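Local coordinates for GTP-binding protein (Pyrococcus horikoshii, PDB 1WXQ) that probably binds GTP and may hydrolyse nucleoside triphosphates, although its role in the cell is unknown, at residues T46-K51 / Q60-R65; D151-R156 / E165-E170; G243-P248 / I309-F314. All blocks are in the same frame, centred on the assembly; numbering follows the deposited sequence.

The three contacts follow one another along the chain without overlap. Contact 1 (46-51 / 60-65) and contact 3 (243-248 / 309-314) both reach the large mixed sheet of the G domain, through strands 39-47, 64-65 and 245-249. Their centres are about 21 Å apart, and they touch where Thr46 CB packs 3.6 Å from Phe314 CZ. Contact 2 (151-156 / 165-170) joins two short helices away from that sheet. Its centre lies about 45 Å from that of contact 1 and about 34 Å from that of contact 3. Contacts 1 and 3 tie the sheet to the TGS part and to a covering helix. Contact 2, across the chain's centre from contact 1, is local packing.

Contact 1 of 3, residues T46-K51 / Q60-R65; sequences TDHPCK and QNYEYR
His48, Tyr62 and Tyr64 form an aromatic cluster beside the strands of the G domain sheet. Strands 39-47 and 64-65 each pair antiparallel with strand 68-77, and the cluster forms where the first of these strands runs out into a loop.

The ring contacts come first. Tyr64 turns an edge toward the face of His48, an edge-to-face pair with planes at 65°. Its CE2 lies 3.6 Å above the imidazole plane of His48, offset toward the rim. The His48 ring reaches this place with CG anti to its own backbone N (chi1 178°). Tyr62 meets His48 differently. The two rings touch rim to rim with centroids 5.6 Å apart, and neither covers the other. Tyr62 CE2 comes to 3.5 Å from His48 CD2, at the edge of the imidazole. Tyr323 of strand 319-325 adds another ring against His48. Cys50 adds a sulfur-aromatic contact, with SG oblique to the Tyr64 ring.

The polar contacts across the segments are weak. His48 NE2 donates to Tyr62 OH over 3.3 Å, almost straight at 169°. The stronger partner of this hydroxyl is Leu339 O; the bond from His48 is the weaker of the two. The bond to Leu339 ties the cluster to the TGS part of the chain.

Cys50 is the centre of an inverse gamma turn. Its carbonyl O accepts a weak bond from Tyr64 OH at 3.3 Å, and its CB lies 3.4 Å from that same Tyr64 OH.

Contact 2 of 3, residues D151-R156 / E165-E170; sequences DKFAKR and ESAIAE
The Phe153 ring points edge-on at Ala167 and Ile168. Ala167 C and Ile168 N both lie at this edge, in the plane of the ring. Ala167 CB comes in obliquely, neither over a face nor at the edge. Outside the two segments, the ring also meets that of Trp150, with planes at about 30°.

The CZ atom of Phe153 is the leading point. It lies 3.5 Å from Ala167 CB and 3.8 Å from Ile168 N. Phe153 CE1 sits 3.8 Å from Ala167 O, so the ring also borders the helix backbone. On the other flank, Ile168 CG1 is 4.0 Å from Phe153 CZ, and the two side chains cross at about a right angle. With chi1 at 170° the ring extends away from its own backbone N, toward helix 164-171. The small Ala167 side chain is consistent with the ring's close approach to that backbone.

This is plain helix packing. It joins the short helix 151-154 to helix 164-171, with Ile162 against Ala167 and Trp198 against Ile168. A serine in place of Phe153 would probably leave Ala167 CB and Ile168 CG1 without their apolar partner and open a gap between the helices.

Arg156 NH2 and Glu170 OE1, both on exposed residues, have opposite charges and approach to 5.0 Å without contact. The contact between the two helices therefore rests on apolar packing, and any pull between these two charged ends is likely to be modest.

Contact 3 of 3, residues G243-P248 / I309-F314; sequences GYIVIP and INRVVF
Ile245 and Ile247 both point toward helix 305-316, where the bent side chain of Arg311 lies against them. Ile245 CG2 sits 3.6 Å above the plane of the Arg311 guanidinium, offset toward the rim. Ile245 CD1 reaches the outer end of the group, 3.3 Å from Arg311 NH2. Ile247 works nearer the root of the arginine, with CD1 at 3.5 Å from Arg311 CG. Both isoleucines cross the arginine at a slant.

The arginine chain turns at chi2 (-60°) and again at chi3 (-71°). These bends turn the chain aside, so that the guanidinium lies with one face against Ile245. Arg311 NE forms a salt bridge with Asp315 OD2 of the same helix. NH2 is hydrogen-bonded nearby too, so its neighbours are not all apolar. One face takes apolar cover, while the charge is paired with Asp315.

Strand 245-249 runs parallel to strand 217-222, and Ile245 and Ile247 both make backbone bonds to Ile219. Helix 305-316 also packs over strands 217-222 and 104-110 through Val312. Val246 points away from this helix and meets Val236 of helix 229-241. Helices thus cover both faces of the parallel strands, the alpha/beta layering of P-loop GTPases.

Contact 1 of 3, residues T46-K51 / Q60-R65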
loop_
_atom_site.group_PDB
_atom_site.type_symbol
_atom_site.label_atom_id
_atom_site.label_comp_id
_atom_site.label_asym_id
_atom_site.label_seq_id
_atom_site.Cartn_x
_atom_site.Cartn_y
_atom_site.Cartn_z
ATOM N N THR A 46 7.951 -10.816 5.177
ATOM C CA THR A 46 7.501 -11.096 6.530
ATOM C C THR A 46 7.804 -12.574 6.788
ATOM O O THR A 46 8.304 -13.262 5.905
ATOM C CB THR A 46 5.994 -10.798 6.676
ATOM O OG1 THR A 46 5.595 -10.949 8.047
ATOM C CG2 THR A 46 5.179 -11.729 5.786
ATOM N N ASP A 47 7.529 -13.061 7.988
ATOM C CA ASP A 47 7.824 -14.452 8.293
ATOM C C ASP A 47 7.032 -15.449 7.459
ATOM O O ASP A 47 5.808 -15.473 7.516
ATOM C CB ASP A 47 7.575 -14.749 9.779
ATOM C CG ASP A 47 8.650 -14.176 10.684
ATOM O OD1 ASP A 47 9.834 -14.164 10.272
ATOM O OD2 ASP A 47 8.307 -13.754 11.815
ATOM N N HIS A 48 7.735 -16.269 6.683
ATOM C CA HIS A 48 7.074 -17.292 5.880
ATOM C C HIS A 48 6.593 -18.358 6.861
ATOM O O HIS A 48 7.324 -18.752 7.767
ATOM C CB HIS A 48 8.043 -17.925 4.875
ATOM C CG HIS A 48 7.427 -19.016 4.053
ATOM N ND1 HIS A 48 6.861 -20.143 4.614
ATOM C CD2 HIS A 48 7.251 -19.134 2.715
ATOM C CE1 HIS A 48 6.364 -20.905 3.657
ATOM N NE2 HIS A 48 6.586 -20.317 2.495
ATOM N N PRO A 49 5.356 -18.842 6.690
ATOM C CA PRO A 49 4.746 -19.848 7.561
ATOM C C PRO A 49 5.733 -20.934 8.013
ATOM O O PRO A 49 5.547 -21.600 9.024
ATOM C CB PRO A 49 3.571 -20.480 6.815
ATOM C CG PRO A 49 3.541 -19.918 5.399
ATOM C CD PRO A 49 4.494 -18.639 5.536
ATOM N N CYS A 50 6.790 -21.140 7.202
ATOM C CA CYS A 50 7.711 -22.224 7.517
ATOM C C CYS A 50 8.703 -21.844 8.601
ATOM O O CYS A 50 9.912 -21.798 8.394
ATOM C CB CYS A 50 8.433 -22.642 6.233
ATOM S SG CYS A 50 7.378 -23.633 5.158
ATOM N N LYS A 51 8.139 -21.528 9.787
ATOM C CA LYS A 51 8.908 -21.442 11.025
ATOM C C LYS A 51 8.238 -22.193 12.188
ATOM O O LYS A 51 8.059 -21.668 13.280
ATOM C CB LYS A 51 9.037 -19.959 11.373
ATOM C CG LYS A 51 10.316 -19.650 12.148
ATOM C CD LYS A 51 10.380 -18.188 12.585
ATOM C CE LYS A 51 9.496 -17.905 13.803
ATOM N NZ LYS A 51 9.733 -16.544 14.274
ATOM N N GLN A 60 5.432 -20.810 -5.933
ATOM C CA GLN A 60 5.109 -20.543 -7.325
ATOM C C GLN A 60 4.781 -19.071 -7.560
ATOM O O GLN A 60 5.321 -18.453 -8.484
ATOM C CB GLN A 60 3.943 -21.426 -7.775
ATOM C CG GLN A 60 4.141 -22.901 -7.446
ATOM C CD GLN A 60 3.285 -23.821 -8.303
ATOM O OE1 GLN A 60 3.298 -25.046 -8.124
ATOM N NE2 GLN A 60 2.540 -23.239 -9.245
ATOM N N ASN A 61 3.908 -18.497 -6.733
ATOM C CA ASN A 61 3.622 -17.093 -6.997
ATOM C C ASN A 61 4.565 -16.179 -6.213
ATOM O O ASN A 61 4.642 -14.976 -6.428
ATOM C CB ASN A 61 2.151 -16.835 -6.664
ATOM C CG ASN A 61 1.847 -17.334 -5.274
ATOM O OD1 ASN A 61 2.733 -17.741 -4.525
ATOM N ND2 ASN A 61 0.548 -17.315 -4.932
ATOM N N TYR A 62 5.278 -16.788 -5.246
ATOM C CA TYR A 62 6.204 -16.006 -4.435
ATOM C C TYR A 62 7.617 -16.593 -4.395
ATOM O O TYR A 62 8.119 -17.158 -5.357
ATOM C CB TYR A 62 5.615 -15.957 -3.026
ATOM C CG TYR A 62 5.654 -17.312 -2.414
ATOM C CD1 TYR A 62 4.854 -18.330 -2.928
ATOM C CD2 TYR A 62 6.452 -17.561 -1.298
ATOM C CE1 TYR A 62 4.855 -19.584 -2.337
ATOM C CE2 TYR A 62 6.445 -18.812 -0.699
ATOM C CZ TYR A 62 5.647 -19.818 -1.212
ATOM O OH TYR A 62 5.646 -21.070 -0.630
ATOM N N GLU A 63 8.277 -16.401 -3.238
ATOM C CA GLU A 63 9.640 -16.901 -3.095
ATOM C C GLU A 63 10.025 -17.074 -1.623
ATOM O O GLU A 63 9.784 -16.213 -0.788
ATOM C CB GLU A 63 10.587 -15.903 -3.768
ATOM C CG GLU A 63 12.047 -16.109 -3.358
ATOM C CD GLU A 63 12.886 -14.974 -3.901
ATOM O OE1 GLU A 63 12.479 -14.357 -4.874
ATOM O OE2 GLU A 63 13.953 -14.720 -3.344
ATOM N N TYR A 64 10.664 -18.222 -1.400
ATOM C CA TYR A 64 11.159 -18.568 -0.068
ATOM C C TYR A 64 12.538 -17.960 0.105
ATOM O O TYR A 64 13.258 -17.759 -0.875
ATOM C CB TYR A 64 11.263 -20.084 0.112
ATOM C CG TYR A 64 11.391 -20.509 1.561
ATOM C CD1 TYR A 64 12.135 -21.631 1.920
ATOM C CD2 TYR A 64 10.742 -19.800 2.575
ATOM C CE1 TYR A 64 12.231 -22.035 3.255
ATOM C CE2 TYR A 64 10.829 -20.195 3.906
ATOM C CZ TYR A 64 11.576 -21.311 4.241
ATOM O OH TYR A 64 11.673 -21.699 5.558
ATOM N N ARG A 65 12.916 -17.681 1.350
ATOM C CA ARG A 65 14.212 -17.069 1.626
ATOM C C ARG A 65 14.444 -16.984 3.137
ATOM O O ARG A 65 13.790 -16.213 3.840
ATOM C CB ARG A 65 14.242 -15.670 0.995
ATOM C CG ARG A 65 15.544 -15.252 0.324
ATOM C CD ARG A 65 15.257 -14.204 -0.759
ATOM N NE ARG A 65 16.407 -13.349 -1.053
ATOM C CZ ARG A 65 16.444 -12.455 -2.038
ATOM N NH1 ARG A 65 15.393 -12.301 -2.833
ATOM N NH2 ARG A 65 17.529 -11.709 -2.224
#

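Contact 2 of 3, residues D151-R156 / E165-E170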
loop_
_atom_site.group_PDB
_atom_site.type_symbol
_atom_site.label_atom_id
_atom_site.label_comp_id
_atom_site.label_asym_id
_atom_site.label_seq_id
_atom_site.Cartn_x
_atom_site.Cartn_y
_atom_site.Cartn_z
ATOM N N ASP A 151 -24.043 19.360 -11.498
ATOM C CA ASP A 151 -25.440 19.728 -11.391
ATOM C C ASP A 151 -26.259 18.756 -12.227
ATOM O O ASP A 151 -27.329 18.296 -11.850
ATOM C CB ASP A 151 -25.585 21.147 -11.947
ATOM C CG ASP A 151 -26.364 22.016 -10.968
ATOM O OD1 ASP A 151 -27.593 21.893 -10.947
ATOM O OD2 ASP A 151 -25.759 22.842 -10.294
ATOM N N LYS A 152 -25.718 18.468 -13.427
ATOM C CA LYS A 152 -26.239 17.477 -14.378
ATOM C C LYS A 152 -25.660 16.123 -14.040
ATOM O O LYS A 152 -25.233 15.341 -14.894
ATOM C CB LYS A 152 -25.826 17.850 -15.802
ATOM C CG LYS A 152 -26.612 19.025 -16.344
ATOM C CD LYS A 152 -26.186 19.335 -17.760
ATOM C CE LYS A 152 -26.858 20.560 -18.347
ATOM N NZ LYS A 152 -26.337 20.760 -19.688
ATOM N N PHE A 153 -25.564 15.921 -12.729
ATOM C CA PHE A 153 -25.431 14.592 -12.213
ATOM C C PHE A 153 -26.425 14.392 -11.069
ATOM O O PHE A 153 -27.085 13.361 -10.980
ATOM C CB PHE A 153 -23.992 14.430 -11.743
ATOM C CG PHE A 153 -23.859 13.156 -10.974
ATOM C CD1 PHE A 153 -23.354 12.028 -11.605
ATOM C CD2 PHE A 153 -24.103 13.151 -9.616
ATOM C CE1 PHE A 153 -23.076 10.890 -10.858
ATOM C CE2 PHE A 153 -23.821 12.008 -8.871
ATOM C CZ PHE A 153 -23.308 10.866 -9.484
ATOM N N ALA A 154 -26.619 15.427 -10.276
ATOM C CA ALA A 154 -27.522 15.306 -9.138
ATOM C C ALA A 154 -28.980 15.115 -9.571
ATOM O O ALA A 154 -29.789 14.504 -8.883
ATOM C CB ALA A 154 -27.392 16.574 -8.291
ATOM N N LYS A 155 -29.319 15.698 -10.737
ATOM C CA LYS A 155 -30.711 15.631 -11.144
ATOM C C LYS A 155 -30.977 14.446 -12.088
ATOM O O LYS A 155 -32.110 14.058 -12.336
ATOM C CB LYS A 155 -31.058 16.938 -11.848
ATOM C CG LYS A 155 -30.775 18.153 -10.966
ATOM C CD LYS A 155 -31.529 19.394 -11.431
ATOM C CE LYS A 155 -30.712 20.237 -12.416
ATOM N NZ LYS A 155 -30.948 21.650 -12.150
ATOM N N ARG A 156 -29.897 13.870 -12.651
ATOM C CA ARG A 156 -30.078 12.654 -13.442
ATOM C C ARG A 156 -30.241 11.407 -12.561
ATOM O O ARG A 156 -29.900 10.296 -12.943
ATOM C CB ARG A 156 -28.860 12.491 -14.352
ATOM C CG ARG A 156 -29.171 11.659 -15.596
ATOM C CD ARG A 156 -28.463 10.300 -15.571
ATOM N NE ARG A 156 -27.200 10.390 -14.832
ATOM C CZ ARG A 156 -26.330 9.373 -14.968
ATOM N NH1 ARG A 156 -26.623 8.349 -15.752
ATOM N NH2 ARG A 156 -25.169 9.403 -14.308
ATOM N N GLU A 165 -24.624 6.311 -4.028
ATOM C CA GLU A 165 -23.390 5.543 -3.899
ATOM C C GLU A 165 -22.911 4.917 -5.209
ATOM O O GLU A 165 -21.755 5.090 -5.588
ATOM C CB GLU A 165 -23.538 4.455 -2.830
ATOM C CG GLU A 165 -24.957 3.972 -2.610
ATOM C CD GLU A 165 -25.755 4.887 -1.690
ATOM O OE1 GLU A 165 -25.352 5.028 -0.509
ATOM O OE2 GLU A 165 -26.781 5.456 -2.143
ATOM N N SER A 166 -23.790 4.205 -5.906
ATOM C CA SER A 166 -23.414 3.559 -7.166
ATOM C C SER A 166 -23.048 4.546 -8.259
ATOM O O SER A 166 -22.119 4.316 -9.028
ATOM C CB SER A 166 -24.550 2.654 -7.672
ATOM O OG SER A 166 -24.300 2.211 -9.006
ATOM N N ALA A 167 -23.785 5.646 -8.331
ATOM C CA ALA A 167 -23.528 6.659 -9.351
ATOM C C ALA A 167 -22.187 7.364 -9.139
ATOM O O ALA A 167 -21.441 7.593 -10.092
ATOM C CB ALA A 167 -24.662 7.678 -9.367
ATOM N N ILE A 168 -21.886 7.732 -7.900
ATOM C CA ILE A 168 -20.604 8.384 -7.636
ATOM C C ILE A 168 -19.525 7.333 -7.874
ATOM O O ILE A 168 -18.526 7.594 -8.550
ATOM C CB ILE A 168 -20.515 8.911 -6.185
ATOM C CG1 ILE A 168 -21.510 10.054 -5.982
ATOM C CG2 ILE A 168 -19.117 9.362 -5.888
ATOM C CD1 ILE A 168 -21.565 10.578 -4.557
ATOM N N ALA A 169 -19.754 6.133 -7.345
ATOM C CA ALA A 169 -18.808 5.032 -7.504
ATOM C C ALA A 169 -18.451 4.801 -8.960
ATOM O O ALA A 169 -17.272 4.637 -9.293
ATOM C CB ALA A 169 -19.371 3.762 -6.903
ATOM N N GLU A 170 -19.449 4.776 -9.835
ATOM C CA GLU A 170 -19.146 4.577 -11.249
ATOM C C GLU A 170 -18.357 5.763 -11.752
ATOM O O GLU A 170 -17.356 5.609 -12.450
ATOM C CB GLU A 170 -20.413 4.463 -12.109
ATOM C CG GLU A 170 -20.126 4.738 -13.603
ATOM C CD GLU A 170 -21.360 4.728 -14.485
ATOM O OE1 GLU A 170 -22.423 5.228 -14.042
ATOM O OE2 GLU A 170 -21.252 4.231 -15.635
#

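Contact 3 of 3, residues G243-P248 / I309-F314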
loop_
_atom_site.group_PDB
_atom_site.type_symbol
_atom_site.label_atom_id
_atom_site.label_comp_id
_atom_site.label_asym_id
_atom_site.label_seq_id
_atom_site.Cartn_x
_atom_site.Cartn_y
_atom_site.Cartn_z
ATOM N N GLY A 243 -2.162 11.791 10.772
ATOM C CA GLY A 243 -2.597 10.555 10.145
ATOM C C GLY A 243 -1.633 9.988 9.114
ATOM O O GLY A 243 -2.040 9.227 8.223
ATOM N N TYR A 244 -0.358 10.351 9.236
ATOM C CA TYR A 244 0.675 9.872 8.321
ATOM C C TYR A 244 1.757 9.069 9.022
ATOM O O TYR A 244 2.220 9.441 10.096
ATOM C CB TYR A 244 1.357 11.039 7.617
ATOM C CG TYR A 244 0.602 11.599 6.443
ATOM C CD1 TYR A 244 0.428 10.848 5.272
ATOM C CD2 TYR A 244 0.084 12.889 6.486
ATOM C CE1 TYR A 244 -0.238 11.375 4.175
ATOM C CE2 TYR A 244 -0.590 13.427 5.397
ATOM C CZ TYR A 244 -0.748 12.669 4.241
ATOM O OH TYR A 244 -1.404 13.207 3.150
ATOM N N ILE A 245 2.153 7.965 8.401
ATOM C CA ILE A 245 3.225 7.131 8.920
ATOM C C ILE A 245 4.525 7.619 8.273
ATOM O O ILE A 245 4.628 7.657 7.048
ATOM C CB ILE A 245 3.019 5.661 8.529
ATOM C CG1 ILE A 245 1.785 5.109 9.245
ATOM C CG2 ILE A 245 4.284 4.863 8.830
ATOM C CD1 ILE A 245 1.463 3.665 8.881
ATOM N N VAL A 246 5.514 7.992 9.079
ATOM C CA VAL A 246 6.781 8.471 8.521
ATOM C C VAL A 246 7.989 7.668 8.942
ATOM O O VAL A 246 8.255 7.515 10.125
ATOM C CB VAL A 246 7.087 9.916 8.917
ATOM C CG1 VAL A 246 8.421 10.318 8.325
ATOM C CG2 VAL A 246 5.990 10.832 8.442
ATOM N N ILE A 247 8.752 7.202 7.966
ATOM C CA ILE A 247 9.926 6.397 8.254
ATOM C C ILE A 247 11.216 6.934 7.606
ATOM O O ILE A 247 11.252 7.256 6.414
ATOM C CB ILE A 247 9.627 4.936 7.817
ATOM C CG1 ILE A 247 8.478 4.402 8.690
ATOM C CG2 ILE A 247 10.881 4.053 7.909
ATOM C CD1 ILE A 247 7.760 3.184 8.106
ATOM N N PRO A 248 12.283 7.092 8.409
ATOM C CA PRO A 248 13.552 7.591 7.859
ATOM C C PRO A 248 14.027 6.598 6.814
ATOM O O PRO A 248 13.702 5.409 6.887
ATOM C CB PRO A 248 14.463 7.671 9.083
ATOM C CG PRO A 248 13.850 6.724 10.051
ATOM C CD PRO A 248 12.377 6.923 9.867
ATOM N N ILE A 309 7.743 -0.271 2.713
ATOM C CA ILE A 309 6.916 -1.177 1.915
ATOM C C ILE A 309 6.091 -2.138 2.774
ATOM O O ILE A 309 4.937 -2.434 2.446
ATOM C CB ILE A 309 7.778 -1.953 0.899
ATOM C CG1 ILE A 309 8.382 -0.960 -0.106
ATOM C CG2 ILE A 309 6.939 -3.009 0.201
ATOM C CD1 ILE A 309 9.391 -1.554 -1.065
ATOM N N ASN A 310 6.662 -2.609 3.880
ATOM C CA ASN A 310 5.913 -3.498 4.758
ATOM C C ASN A 310 4.780 -2.702 5.434
ATOM O O ASN A 310 3.680 -3.230 5.641
ATOM C CB ASN A 310 6.826 -4.133 5.837
ATOM C CG ASN A 310 7.794 -5.197 5.274
ATOM O OD1 ASN A 310 7.702 -5.611 4.103
ATOM N ND2 ASN A 310 8.725 -5.644 6.116
ATOM N N ARG A 311 5.029 -1.433 5.768
ATOM C CA ARG A 311 3.999 -0.636 6.435
ATOM C C ARG A 311 2.864 -0.326 5.488
ATOM O O ARG A 311 1.712 -0.216 5.914
ATOM C CB ARG A 311 4.577 0.669 7.024
ATOM C CG ARG A 311 5.511 0.462 8.223
ATOM C CD ARG A 311 4.804 -0.243 9.412
ATOM N NE ARG A 311 3.828 0.619 10.072
ATOM C CZ ARG A 311 4.146 1.618 10.897
ATOM N NH1 ARG A 311 5.414 1.882 11.177
ATOM N NH2 ARG A 311 3.192 2.367 11.427
ATOM N N VAL A 312 3.175 -0.194 4.201
ATOM C CA VAL A 312 2.121 0.074 3.222
ATOM C C VAL A 312 1.198 -1.150 3.064
ATOM O O VAL A 312 -0.023 -1.045 3.149
ATOM C CB VAL A 312 2.687 0.408 1.826
ATOM C CG1 VAL A 312 1.539 0.532 0.843
ATOM C CG2 VAL A 312 3.500 1.691 1.860
ATOM N N VAL A 313 1.814 -2.305 2.847
ATOM C CA VAL A 313 1.116 -3.573 2.642
ATOM C C VAL A 313 0.343 -4.116 3.842
ATOM O O VAL A 313 -0.863 -4.385 3.747
ATOM C CB VAL A 313 2.127 -4.669 2.177
ATOM C CG1 VAL A 313 1.413 -5.989 1.934
ATOM C CG2 VAL A 313 2.831 -4.214 0.903
ATOM N N PHE A 314 1.054 -4.277 4.957
ATOM C CA PHE A 314 0.505 -4.827 6.195
ATOM C C PHE A 314 -0.274 -3.861 7.093
ATOM O O PHE A 314 -1.183 -4.266 7.809
ATOM C CB PHE A 314 1.640 -5.427 7.025
ATOM C CG PHE A 314 2.440 -6.469 6.302
ATOM C CD1 PHE A 314 1.804 -7.523 5.628
ATOM C CD2 PHE A 314 3.833 -6.411 6.305
ATOM C CE1 PHE A 314 2.548 -8.508 4.961
ATOM C CE2 PHE A 314 4.594 -7.386 5.645
ATOM C CZ PHE A 314 3.947 -8.442 4.969
#